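Tetraacyldisaccharide 4'-kinase (Aquifex aeolicus, PDB 4EHX) transfers the gamma-phosphate of ATP to the 4'-position of a tetraacyldisaccharide 1-phosphate, probably at the membrane interface, to form lipid IVA. Local coordinates at residues F221-E226 with G272-T277; P37-G42 with K308-I313; T81-E86 with L127-P132; M104-P109 with D281-Q286. One frame throughout, in Å; residues are numbered along the deposited sequence.

Contacts 1 and 2 are almost wholly apolar, without a hydrogen bond between their segments, and lie in different domains of this P-loop kinase, their centres about 38 Å apart. Contact 2 sets a C-terminal helix against a strand of the nucleotide-binding domain, and contact 1 sets a 3-10 turn against a strand of the other domain. Contact 3 also joins a helix to a strand, but charged chains and a water join in. All four are partly buried; contacts 1 and 3 each include one exposed touching residue (I223, K129), contact 2 none. Contact 4 touches contacts 3 (S85 to A105) and 1 (T277 to L282); it alone has a direct hydrogen bond between its segments, which come from different domains.

Contact 1 (F221-E226 with G272-T277); sequences FDILKE and GEIYLT
I223 is the first residue of F221-E226 to meet the strand, through I274; a short 3-10 turn packs here on one face of a beta sheet. The sheet belongs to the smaller of the two alpha/beta domains of LpxK, where strand 275-277 runs parallel to its neighbours 229-233 and 291-300. I223 lies on the surface and touches lightly: its CG2 is 4.2 Å from CD1 of I274. The same methyl, CD1 of I274, also sits 3.9 Å from the carbonyl O of I223, so that one methyl touches both the backbone and a branch of I223.

Next comes L224, the main contributor from the 3-10 turn. The turn is closed by a bond of 3.1 Å from L224 N to F221 O, and this sets the direction in which L224 leaves the backbone. With CG beside the backbone N and opposite the carbonyl carbon (chi1 -65°), the side chain forks over the strand, one methyl for each of two residues two apart. I274 and L276 both face the turn, while Y275 between them points to the far side of the sheet. V229 and L211 pack against L224 as well, making it part of a larger apolar cluster, and F292 of the neighbouring strand touches both I274 and L276. Past L224 the loop runs on to strand 229-233. The two branches of L224 are used differently: CD2 lies 4.0 Å from CG2 of I274 where the chains pass at a slant, whereas CD1 meets CD1 of L276 tip to tip, also at 4.0 Å.

Contact 2 (P37-G42 with K308-I313); sequences PVISVG and KLIYRI
An unusual first torsion puts I313 in place against P37 and I39: its CG1 occupies the crowded position between the backbone N and the carbonyl carbon (chi1 80°), and the chain then runs on extended to CD1 (chi2 -173°). I39 answers from the strand with CG1 beside its own backbone N (chi1 -58°), and the two isoleucines cross at about a right angle. The setting is the P-loop kinase domain, where helix 303-312, close to the C-terminus, rests on strand 38-43, the strand that leads into the predicted ATP-binding loop. I39 and I310 are buried here, P37 and I313 less so.

I313 carries most of the contact because it serves both strand residues. Its CG1 lies 3.8 Å from CB of P37, while the next carbon along, CD1, presses on I39. The proline ring also reaches the helix end through its CG, 3.6 Å from the carbonyl O of I313. One turn earlier, I310 adds a lighter touch, its CG2 4.2 Å from CD1 of I39.

The strand residue V38 turns away from the helix, so P37 and I39 together form the apolar surface on which the helix end sits. L58 and L62 close in on I39 and I310 from helix 51-61 and the loop after it, so that the two helices share the same face of the strand. I39 does not reach the predicted ATP-binding residues, its side chain about 11 Å from that of K51. The packing is tightest where CD1 of I313 meets CG1 of I39, at 3.4 Å, closer than carbons usually come.

Contact 3 (T81-E86 with L127-P132); sequences TLIVSE and LEKLSP
I83 and K129 meet at about a right angle, CD1 of the isoleucine lying 3.7 Å from CB of the lysine and grazing the base of its chain. The lysine bends at chi2 (-64°) and carries its ammonium away from the strand, toward a long salt bridge with E128. Beside them E86 and L130 pass slantwise, with CG of the glutamate 3.7 Å from CD2 of the leucine.

A water extends this first shell: it donates to OE2 of E86 at 2.8 Å and, weakly, to the carbonyl O of K129 at 3.3 Å. Farther out, the strand contains a classic beta bulge, V84 and S85 both facing V113. The two bulge residues pack on A105 of another helix, while I83 and E86 meet helix 119-130. Following L130, S131 adopts positive phi, and R66 and Y87 hydrogen-bond to the carbonyl O of L130.

The contact is thus amphipathic: aliphatic parts of K129 and E86 pack on I83 and L130, while E86 turns its carboxylate to the water and K129 its ammonium to E128. The water link, weak on one side, probably adds little to the hold.

Contact 4 (M104-P109 with D281-Q286); sequences MAKLLP and DLIKLQ
K106 and I283 bring the two backbones nearest, 7.9 Å between their CA atoms, where the last turn of helix 99-107 faces a type I turn running from L282 to L285. From the helix K106 folds back at both chi2 (-57°) and chi3, and the bend turns its ammonium toward Q286, which comes from the opposite direction. The lysine NZ donates to OE1 of the glutamine at 3.0 Å. It does so from above the carbonyl plane, 36° out of it, and so lies off the lone-pair direction.

The pair spans the cleft between the two domains of this P-loop kinase: helix 99-107 belongs to the nucleotide-binding domain and Q286 to the smaller one. K106 is near the nucleotide site, its side chain about 10 Å from that of T52, predicted to bind ATP.

The amide is steadied from its other end. NE2 of Q286 donates to the carbonyl O of I283 at 2.9 Å, nearly in the plane of the amide and with an N-H...O angle of 158°, and it also bonds to Y102 OH. F216 packs against both K106 and I283, and CG of the lysine stands 4.4 Å from CG2 of the isoleucine.

Contact 1 (F221-E226 with G272-T277)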
loop_
_atom_site.group_PDB
_atom_site.type_symbol
_atom_site.label_atom_id
_atom_site.label_comp_id
_atom_site.label_asym_id
_atom_site.label_seq_id
_atom_site.Cartn_x
_atom_site.Cartn_y
_atom_site.Cartn_z
ATOM N N PHE A 221 4.268 21.342 7.879
ATOM C CA PHE A 221 4.683 21.853 6.584
ATOM C C PHE A 221 5.002 23.340 6.675
ATOM O O PHE A 221 5.326 23.971 5.673
ATOM C CB PHE A 221 3.599 21.621 5.541
ATOM C CG PHE A 221 2.372 22.442 5.762
ATOM C CD1 PHE A 221 2.152 23.592 5.026
ATOM C CD2 PHE A 221 1.439 22.069 6.708
ATOM C CE1 PHE A 221 1.019 24.352 5.230
ATOM C CE2 PHE A 221 0.305 22.822 6.920
ATOM C CZ PHE A 221 0.093 23.966 6.180
ATOM N N ASP A 222 4.895 23.896 7.879
ATOM C CA ASP A 222 5.203 25.307 8.107
ATOM C C ASP A 222 6.623 25.631 7.667
ATOM O O ASP A 222 6.889 26.716 7.150
ATOM C CB ASP A 222 5.025 25.669 9.584
ATOM C CG ASP A 222 3.570 25.866 9.967
ATOM O OD1 ASP A 222 2.787 26.348 9.120
ATOM O OD2 ASP A 222 3.212 25.546 11.121
ATOM N N ILE A 223 7.527 24.676 7.872
ATOM C CA ILE A 223 8.941 24.853 7.545
ATOM C C ILE A 223 9.165 25.264 6.085
ATOM O O ILE A 223 10.235 25.759 5.725
ATOM C CB ILE A 223 9.748 23.578 7.869
ATOM C CG1 ILE A 223 9.506 23.157 9.321
ATOM C CG2 ILE A 223 11.227 23.804 7.628
ATOM C CD1 ILE A 223 10.264 21.909 9.743
ATOM N N LEU A 224 8.146 25.077 5.252
ATOM C CA LEU A 224 8.248 25.383 3.831
ATOM C C LEU A 224 7.892 26.825 3.494
ATOM O O LEU A 224 8.178 27.295 2.393
ATOM C CB LEU A 224 7.362 24.440 3.020
ATOM C CG LEU A 224 7.793 22.975 3.073
ATOM C CD1 LEU A 224 6.961 22.137 2.115
ATOM C CD2 LEU A 224 9.280 22.870 2.750
ATOM N N LYS A 225 7.258 27.523 4.430
ATOM C CA LYS A 225 6.848 28.900 4.185
ATOM C C LYS A 225 8.067 29.800 3.975
ATOM O O LYS A 225 9.047 29.720 4.718
ATOM C CB LYS A 225 5.979 29.425 5.331
ATOM C CG LYS A 225 5.243 30.715 5.002
ATOM C CD LYS A 225 4.352 31.163 6.151
ATOM C CE LYS A 225 5.175 31.622 7.343
ATOM N NZ LYS A 225 5.990 32.828 7.022
ATOM N N GLU A 226 7.993 30.642 2.946
ATOM C CA GLU A 226 9.067 31.576 2.604
ATOM C C GLU A 226 10.342 30.841 2.178
ATOM O O GLU A 226 11.429 31.425 2.160
ATOM C CB GLU A 226 9.455 32.439 3.811
ATOM C CG GLU A 226 8.289 33.206 4.428
ATOM C CD GLU A 226 7.554 34.069 3.421
ATOM O OE1 GLU A 226 8.212 34.639 2.526
ATOM O OE2 GLU A 226 6.311 34.168 3.517
ATOM N N GLY A 272 21.908 23.446 3.798
ATOM C CA GLY A 272 21.146 24.680 3.825
ATOM C C GLY A 272 19.953 24.724 2.885
ATOM O O GLY A 272 19.133 25.639 2.969
ATOM N N GLU A 273 19.848 23.753 1.983
ATOM C CA GLU A 273 18.684 23.694 1.100
ATOM C C GLU A 273 17.680 22.683 1.645
ATOM O O GLU A 273 18.043 21.781 2.407
ATOM C CB GLU A 273 19.077 23.336 -0.339
ATOM C CG GLU A 273 20.046 24.311 -1.002
ATOM C CD GLU A 273 19.376 25.589 -1.499
ATOM O OE1 GLU A 273 18.145 25.577 -1.697
ATOM O OE2 GLU A 273 20.082 26.606 -1.697
ATOM N N ILE A 274 16.419 22.846 1.254
ATOM C CA ILE A 274 15.370 21.899 1.604
ATOM C C ILE A 274 14.941 21.104 0.384
ATOM O O ILE A 274 14.718 21.669 -0.681
ATOM C CB ILE A 274 14.135 22.605 2.183
ATOM C CG1 ILE A 274 14.524 23.370 3.450
ATOM C CG2 ILE A 274 13.017 21.579 2.460
ATOM C CD1 ILE A 274 13.395 24.183 4.047
ATOM N N TYR A 275 14.836 19.787 0.552
ATOM C CA TYR A 275 14.447 18.903 -0.539
ATOM C C TYR A 275 13.128 18.213 -0.235
ATOM O O TYR A 275 12.833 17.876 0.917
ATOM C CB TYR A 275 15.517 17.834 -0.797
ATOM C CG TYR A 275 16.858 18.400 -1.200
ATOM C CD1 TYR A 275 17.743 18.874 -0.249
ATOM C CD2 TYR A 275 17.230 18.466 -2.534
ATOM C CE1 TYR A 275 18.975 19.411 -0.617
ATOM C CE2 TYR A 275 18.451 18.995 -2.912
ATOM C CZ TYR A 275 19.318 19.466 -1.948
ATOM O OH TYR A 275 20.524 19.984 -2.336
ATOM N N LEU A 276 12.348 18.001 -1.288
ATOM C CA LEU A 276 11.144 17.178 -1.219
ATOM C C LEU A 276 11.273 16.028 -2.198
ATOM O O LEU A 276 11.738 16.211 -3.321
ATOM C CB LEU A 276 9.896 17.999 -1.555
ATOM C CG LEU A 276 9.626 19.154 -0.594
ATOM C CD1 LEU A 276 8.273 19.788 -0.888
ATOM C CD2 LEU A 276 9.699 18.652 0.843
ATOM N N THR A 277 10.871 14.841 -1.762
ATOM C CA THR A 277 10.895 13.667 -2.618
ATOM C C THR A 277 9.761 12.744 -2.178
ATOM O O THR A 277 8.925 13.140 -1.353
ATOM C CB THR A 277 12.260 12.945 -2.560
ATOM O OG1 THR A 277 12.276 11.862 -3.498
ATOM C CG2 THR A 277 12.540 12.409 -1.138
#

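Contact 2 (P37-G42 with K308-I313)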
loop_
_atom_site.group_PDB
_atom_site.type_symbol
_atom_site.label_atom_id
_atom_site.label_comp_id
_atom_site.label_asym_id
_atom_site.label_seq_id
_atom_site.Cartn_x
_atom_site.Cartn_y
_atom_site.Cartn_z
ATOM N N PRO A 37 -7.436 -13.221 14.206
ATOM C CA PRO A 37 -8.109 -12.516 13.106
ATOM C C PRO A 37 -7.156 -11.986 12.022
ATOM O O PRO A 37 -6.017 -11.569 12.301
ATOM C CB PRO A 37 -8.827 -11.360 13.812
ATOM C CG PRO A 37 -9.019 -11.842 15.225
ATOM C CD PRO A 37 -7.770 -12.636 15.519
ATOM N N VAL A 38 -7.634 -12.074 10.780
ATOM C CA VAL A 38 -6.909 -11.634 9.605
ATOM C C VAL A 38 -7.803 -10.690 8.807
ATOM O O VAL A 38 -8.928 -11.036 8.422
ATOM C CB VAL A 38 -6.516 -12.832 8.706
ATOM C CG1 VAL A 38 -5.839 -12.334 7.430
ATOM C CG2 VAL A 38 -5.593 -13.781 9.484
ATOM N N ILE A 39 -7.300 -9.486 8.580
ATOM C CA ILE A 39 -7.979 -8.521 7.744
ATOM C C ILE A 39 -7.131 -8.369 6.493
ATOM O O ILE A 39 -5.936 -8.155 6.590
ATOM C CB ILE A 39 -8.055 -7.161 8.435
ATOM C CG1 ILE A 39 -8.781 -7.285 9.784
ATOM C CG2 ILE A 39 -8.746 -6.128 7.516
ATOM C CD1 ILE A 39 -8.594 -6.047 10.701
ATOM N N SER A 40 -7.736 -8.479 5.316
ATOM C CA SER A 40 -6.976 -8.276 4.097
ATOM C C SER A 40 -7.296 -6.914 3.507
ATOM O O SER A 40 -8.449 -6.493 3.481
ATOM C CB SER A 40 -7.277 -9.375 3.067
ATOM O OG SER A 40 -6.531 -9.151 1.882
ATOM N N VAL A 41 -6.257 -6.225 3.047
ATOM C CA VAL A 41 -6.413 -5.016 2.259
ATOM C C VAL A 41 -5.891 -5.324 0.875
ATOM O O VAL A 41 -4.784 -5.858 0.710
ATOM C CB VAL A 41 -5.648 -3.806 2.881
ATOM C CG1 VAL A 41 -5.802 -2.561 1.970
ATOM C CG2 VAL A 41 -6.182 -3.536 4.284
ATOM N N GLY A 42 -6.684 -5.014 -0.143
ATOM C CA GLY A 42 -6.255 -5.320 -1.484
ATOM C C GLY A 42 -6.955 -4.496 -2.544
ATOM O O GLY A 42 -7.813 -3.653 -2.256
ATOM N N LYS A 308 -17.028 -0.941 13.540
ATOM C CA LYS A 308 -17.912 -2.010 14.000
ATOM C C LYS A 308 -17.628 -3.331 13.297
ATOM O O LYS A 308 -17.633 -4.381 13.941
ATOM C CB LYS A 308 -19.383 -1.621 13.833
ATOM C CG LYS A 308 -20.370 -2.692 14.290
ATOM C CD LYS A 308 -21.778 -2.122 14.396
ATOM C CE LYS A 308 -22.773 -3.185 14.845
ATOM N NZ LYS A 308 -24.162 -2.645 14.905
ATOM N N LEU A 309 -17.385 -3.291 11.986
ATOM C CA LEU A 309 -17.066 -4.520 11.255
ATOM C C LEU A 309 -15.784 -5.119 11.800
ATOM O O LEU A 309 -15.662 -6.332 11.931
ATOM C CB LEU A 309 -16.880 -4.277 9.754
ATOM C CG LEU A 309 -18.102 -4.032 8.868
ATOM C CD1 LEU A 309 -17.640 -3.686 7.456
ATOM C CD2 LEU A 309 -19.035 -5.240 8.856
ATOM N N ILE A 310 -14.824 -4.258 12.110
ATOM C CA ILE A 310 -13.528 -4.728 12.580
ATOM C C ILE A 310 -13.653 -5.368 13.954
ATOM O O ILE A 310 -13.167 -6.474 14.182
ATOM C CB ILE A 310 -12.515 -3.591 12.590
ATOM C CG1 ILE A 310 -12.235 -3.147 11.150
ATOM C CG2 ILE A 310 -11.214 -4.002 13.292
ATOM C CD1 ILE A 310 -11.470 -1.846 11.063
ATOM N N TYR A 311 -14.324 -4.663 14.855
ATOM C CA TYR A 311 -14.591 -5.146 16.205
ATOM C C TYR A 311 -15.195 -6.554 16.213
ATOM O O TYR A 311 -14.779 -7.416 16.999
ATOM C CB TYR A 311 -15.499 -4.128 16.899
ATOM C CG TYR A 311 -16.206 -4.581 18.153
ATOM C CD1 TYR A 311 -15.541 -4.636 19.372
ATOM C CD2 TYR A 311 -17.560 -4.895 18.130
ATOM C CE1 TYR A 311 -16.196 -5.028 20.526
ATOM C CE2 TYR A 311 -18.224 -5.283 19.278
ATOM C CZ TYR A 311 -17.537 -5.348 20.471
ATOM O OH TYR A 311 -18.199 -5.734 21.613
ATOM N N ARG A 312 -16.161 -6.800 15.332
ATOM C CA ARG A 312 -16.866 -8.085 15.341
ATOM C C ARG A 312 -16.024 -9.304 14.944
ATOM O O ARG A 312 -16.400 -10.435 15.266
ATOM C CB ARG A 312 -18.140 -8.023 14.491
ATOM C CG ARG A 312 -19.214 -7.070 15.031
ATOM C CD ARG A 312 -19.774 -7.553 16.367
ATOM N NE ARG A 312 -20.771 -6.619 16.899
ATOM C CZ ARG A 312 -22.075 -6.702 16.645
ATOM N NH1 ARG A 312 -22.539 -7.682 15.875
ATOM N NH2 ARG A 312 -22.916 -5.812 17.165
ATOM N N ILE A 313 -14.889 -9.096 14.277
ATOM C CA ILE A 313 -14.035 -10.232 13.900
ATOM C C ILE A 313 -13.197 -10.768 15.068
ATOM O O ILE A 313 -12.559 -11.808 14.951
ATOM C CB ILE A 313 -13.082 -9.913 12.710
ATOM C CG1 ILE A 313 -11.860 -9.130 13.196
ATOM C CG2 ILE A 313 -13.833 -9.222 11.583
ATOM C CD1 ILE A 313 -10.961 -8.619 12.088
#

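Contact 3 (T81-E86 with L127-P132)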
loop_
_atom_site.group_PDB
_atom_site.type_symbol
_atom_site.label_atom_id
_atom_site.label_comp_id
_atom_site.label_asym_id
_atom_site.label_seq_id
_atom_site.Cartn_x
_atom_site.Cartn_y
_atom_site.Cartn_z
ATOM N N THR A 81 10.642 -16.672 4.908
ATOM C CA THR A 81 9.884 -15.764 5.765
ATOM C C THR A 81 10.874 -14.891 6.527
ATOM O O THR A 81 11.887 -15.381 7.012
ATOM C CB THR A 81 9.004 -16.541 6.740
ATOM O OG1 THR A 81 8.128 -17.391 5.996
ATOM C CG2 THR A 81 8.176 -15.598 7.574
ATOM N N LEU A 82 10.589 -13.597 6.612
ATOM C CA LEU A 82 11.536 -12.647 7.178
ATOM C C LEU A 82 10.803 -11.643 8.063
ATOM O O LEU A 82 9.861 -10.991 7.614
ATOM C CB LEU A 82 12.251 -11.897 6.047
ATOM C CG LEU A 82 13.172 -10.753 6.471
ATOM C CD1 LEU A 82 14.338 -11.309 7.267
ATOM C CD2 LEU A 82 13.657 -9.977 5.261
ATOM N N ILE A 83 11.218 -11.531 9.321
ATOM C CA ILE A 83 10.688 -10.470 10.160
ATOM C C ILE A 83 11.411 -9.183 9.785
ATOM O O ILE A 83 12.614 -9.061 9.962
ATOM C CB ILE A 83 10.864 -10.760 11.663
ATOM C CG1 ILE A 83 9.970 -11.937 12.086
ATOM C CG2 ILE A 83 10.546 -9.496 12.490
ATOM C CD1 ILE A 83 10.237 -12.444 13.516
ATOM N N VAL A 84 10.669 -8.243 9.225
ATOM C CA VAL A 84 11.229 -6.972 8.778
ATOM C C VAL A 84 11.258 -5.970 9.931
ATOM O O VAL A 84 12.223 -5.221 10.114
ATOM C CB VAL A 84 10.363 -6.406 7.642
ATOM C CG1 VAL A 84 10.828 -4.995 7.254
ATOM C CG2 VAL A 84 10.397 -7.352 6.449
ATOM N N SER A 85 10.195 -5.971 10.727
ATOM C CA SER A 85 10.132 -5.030 11.834
ATOM C C SER A 85 9.426 -5.662 13.014
ATOM O O SER A 85 8.442 -6.365 12.836
ATOM C CB SER A 85 9.358 -3.785 11.403
ATOM O OG SER A 85 9.161 -2.916 12.501
ATOM N N GLU A 86 9.913 -5.377 14.217
ATOM C CA GLU A 86 9.259 -5.843 15.425
ATOM C C GLU A 86 8.637 -4.651 16.140
ATOM O O GLU A 86 9.332 -3.867 16.798
ATOM C CB GLU A 86 10.261 -6.564 16.332
ATOM C CG GLU A 86 9.699 -6.933 17.699
ATOM C CD GLU A 86 10.730 -7.605 18.589
ATOM O OE1 GLU A 86 11.891 -7.129 18.619
ATOM O OE2 GLU A 86 10.381 -8.606 19.257
ATOM N N LEU A 127 3.375 -15.507 14.814
ATOM C CA LEU A 127 2.746 -15.999 16.032
ATOM C C LEU A 127 3.796 -16.520 17.004
ATOM O O LEU A 127 3.704 -16.299 18.205
ATOM C CB LEU A 127 1.702 -17.074 15.723
ATOM C CG LEU A 127 0.427 -16.491 15.101
ATOM C CD1 LEU A 127 -0.396 -17.574 14.420
ATOM C CD2 LEU A 127 -0.399 -15.725 16.145
ATOM N N GLU A 128 4.812 -17.182 16.465
ATOM C CA GLU A 128 5.876 -17.751 17.277
ATOM C C GLU A 128 6.749 -16.674 17.924
ATOM O O GLU A 128 7.058 -16.747 19.109
ATOM C CB GLU A 128 6.728 -18.683 16.413
ATOM C CG GLU A 128 7.915 -19.308 17.120
ATOM C CD GLU A 128 8.693 -20.237 16.206
ATOM O OE1 GLU A 128 8.374 -20.290 14.997
ATOM O OE2 GLU A 128 9.618 -20.917 16.696
ATOM N N LYS A 129 7.131 -15.664 17.147
ATOM C CA LYS A 129 8.140 -14.701 17.591
ATOM C C LYS A 129 7.580 -13.371 18.091
ATOM O O LYS A 129 8.243 -12.674 18.852
ATOM C CB LYS A 129 9.134 -14.410 16.457
ATOM C CG LYS A 129 9.827 -15.630 15.873
ATOM C CD LYS A 129 10.699 -16.328 16.898
ATOM C CE LYS A 129 11.466 -17.482 16.267
ATOM N NZ LYS A 129 12.205 -18.280 17.294
ATOM N N LEU A 130 6.382 -13.000 17.651
ATOM C CA LEU A 130 5.886 -11.645 17.899
ATOM C C LEU A 130 4.559 -11.589 18.675
ATOM O O LEU A 130 4.100 -10.506 19.047
ATOM C CB LEU A 130 5.714 -10.910 16.567
ATOM C CG LEU A 130 6.933 -10.764 15.642
ATOM C CD1 LEU A 130 6.525 -10.344 14.231
ATOM C CD2 LEU A 130 7.952 -9.788 16.224
ATOM N N SER A 131 3.953 -12.754 18.893
ATOM C CA SER A 131 2.592 -12.883 19.444
ATOM C C SER A 131 1.565 -11.777 19.118
ATOM O O SER A 131 0.972 -11.180 20.011
ATOM C CB SER A 131 2.638 -13.137 20.953
ATOM O OG SER A 131 3.334 -12.099 21.613
ATOM N N PRO A 132 1.339 -11.519 17.827
ATOM C CA PRO A 132 0.334 -10.536 17.413
ATOM C C PRO A 132 -1.101 -10.925 17.781
ATOM O O PRO A 132 -1.412 -12.101 17.960
ATOM C CB PRO A 132 0.506 -10.487 15.890
ATOM C CG PRO A 132 0.957 -11.861 15.540
ATOM C CD PRO A 132 1.810 -12.333 16.685
HETATM O O HOH W 1 7.931 -9.588 20.048
#

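Contact 4 (M104-P109 with D281-Q286)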
loop_
_atom_site.group_PDB
_atom_site.type_symbol
_atom_site.label_atom_id
_atom_site.label_comp_id
_atom_site.label_asym_id
_atom_site.label_seq_id
_atom_site.Cartn_x
_atom_site.Cartn_y
_atom_site.Cartn_z
ATOM N N MET A 104 6.667 0.105 4.259
ATOM C CA MET A 104 5.529 -0.125 5.155
ATOM C C MET A 104 5.967 -0.068 6.616
ATOM O O MET A 104 5.317 0.550 7.453
ATOM C CB MET A 104 4.888 -1.491 4.856
ATOM C CG MET A 104 3.516 -1.716 5.493
ATOM S SD MET A 104 2.175 -0.955 4.554
ATOM C CE MET A 104 2.700 -1.292 2.882
ATOM N N ALA A 105 7.070 -0.737 6.929
ATOM C CA ALA A 105 7.574 -0.728 8.306
ATOM C C ALA A 105 7.955 0.678 8.791
ATOM O O ALA A 105 7.709 1.045 9.946
ATOM C CB ALA A 105 8.758 -1.694 8.443
ATOM N N LYS A 106 8.559 1.476 7.915
ATOM C CA LYS A 106 8.927 2.828 8.322
ATOM C C LYS A 106 7.675 3.675 8.522
ATOM O O LYS A 106 7.646 4.564 9.367
ATOM C CB LYS A 106 9.872 3.488 7.307
ATOM C CG LYS A 106 11.241 2.831 7.181
ATOM C CD LYS A 106 12.014 2.751 8.512
ATOM C CE LYS A 106 12.341 4.105 9.073
ATOM N NZ LYS A 106 13.572 4.093 9.961
ATOM N N LEU A 107 6.632 3.388 7.754
ATOM C CA LEU A 107 5.382 4.136 7.903
ATOM C C LEU A 107 4.518 3.696 9.093
ATOM O O LEU A 107 3.545 4.373 9.414
ATOM C CB LEU A 107 4.561 4.082 6.610
ATOM C CG LEU A 107 5.175 4.729 5.371
ATOM C CD1 LEU A 107 4.411 4.282 4.131
ATOM C CD2 LEU A 107 5.183 6.260 5.543
ATOM N N LEU A 108 4.871 2.579 9.742
ATOM C CA LEU A 108 4.093 2.072 10.882
ATOM C C LEU A 108 4.937 1.808 12.134
ATOM O O LEU A 108 5.242 0.655 12.448
ATOM C CB LEU A 108 3.378 0.766 10.500
ATOM C CG LEU A 108 2.502 0.728 9.247
ATOM C CD1 LEU A 108 2.234 -0.712 8.846
ATOM C CD2 LEU A 108 1.209 1.474 9.484
ATOM N N PRO A 109 5.289 2.869 12.876
ATOM C CA PRO A 109 6.205 2.780 14.028
ATOM C C PRO A 109 5.786 1.913 15.239
ATOM O O PRO A 109 6.632 1.690 16.107
ATOM C CB PRO A 109 6.386 4.253 14.454
ATOM C CG PRO A 109 5.224 4.982 13.830
ATOM C CD PRO A 109 4.963 4.266 12.538
ATOM N N ASP A 281 11.527 7.061 -2.195
ATOM C CA ASP A 281 12.888 7.583 -2.328
ATOM C C ASP A 281 13.485 7.893 -0.957
ATOM O O ASP A 281 14.666 7.648 -0.693
ATOM C CB ASP A 281 12.888 8.853 -3.175
ATOM C CG ASP A 281 12.577 8.581 -4.627
ATOM O OD1 ASP A 281 13.431 7.971 -5.303
ATOM O OD2 ASP A 281 11.492 8.985 -5.091
ATOM N N LEU A 282 12.648 8.427 -0.081
ATOM C CA LEU A 282 13.110 8.910 1.210
ATOM C C LEU A 282 13.751 7.803 2.045
ATOM O O LEU A 282 14.633 8.076 2.850
ATOM C CB LEU A 282 11.949 9.563 1.964
ATOM C CG LEU A 282 12.241 10.239 3.304
ATOM C CD1 LEU A 282 13.209 11.438 3.146
ATOM C CD2 LEU A 282 10.931 10.670 3.936
ATOM N N ILE A 283 13.319 6.555 1.859
ATOM C CA ILE A 283 13.845 5.468 2.687
ATOM C C ILE A 283 15.343 5.270 2.459
ATOM O O ILE A 283 16.028 4.700 3.303
ATOM C CB ILE A 283 13.097 4.121 2.491
ATOM C CG1 ILE A 283 13.121 3.686 1.029
ATOM C CG2 ILE A 283 11.672 4.215 3.000
ATOM C CD1 ILE A 283 12.490 2.319 0.789
ATOM N N LYS A 284 15.847 5.768 1.333
ATOM C CA LYS A 284 17.249 5.580 0.972
ATOM C C LYS A 284 18.098 6.774 1.374
ATOM O O LYS A 284 19.304 6.800 1.132
ATOM C CB LYS A 284 17.382 5.319 -0.532
ATOM C CG LYS A 284 16.687 4.048 -0.993
ATOM C CD LYS A 284 15.934 4.275 -2.291
ATOM C CE LYS A 284 15.132 3.047 -2.687
ATOM N NZ LYS A 284 16.013 1.872 -2.914
ATOM N N LEU A 285 17.463 7.762 2.000
ATOM C CA LEU A 285 18.127 9.012 2.344
ATOM C C LEU A 285 17.969 9.361 3.818
ATOM O O LEU A 285 17.976 10.536 4.195
ATOM C CB LEU A 285 17.584 10.150 1.484
ATOM C CG LEU A 285 17.855 10.012 -0.012
ATOM C CD1 LEU A 285 17.018 11.003 -0.797
ATOM C CD2 LEU A 285 19.344 10.219 -0.277
ATOM N N GLN A 286 17.828 8.348 4.662
ATOM C CA GLN A 286 17.648 8.620 6.083
ATOM C C GLN A 286 18.909 9.239 6.664
ATOM O O GLN A 286 20.025 8.869 6.295
ATOM C CB GLN A 286 17.266 7.341 6.830
ATOM C CG GLN A 286 15.989 6.714 6.276
ATOM C CD GLN A 286 15.649 5.401 6.940
ATOM O OE1 GLN A 286 15.680 5.287 8.165
ATOM N NE2 GLN A 286 15.331 4.398 6.132
#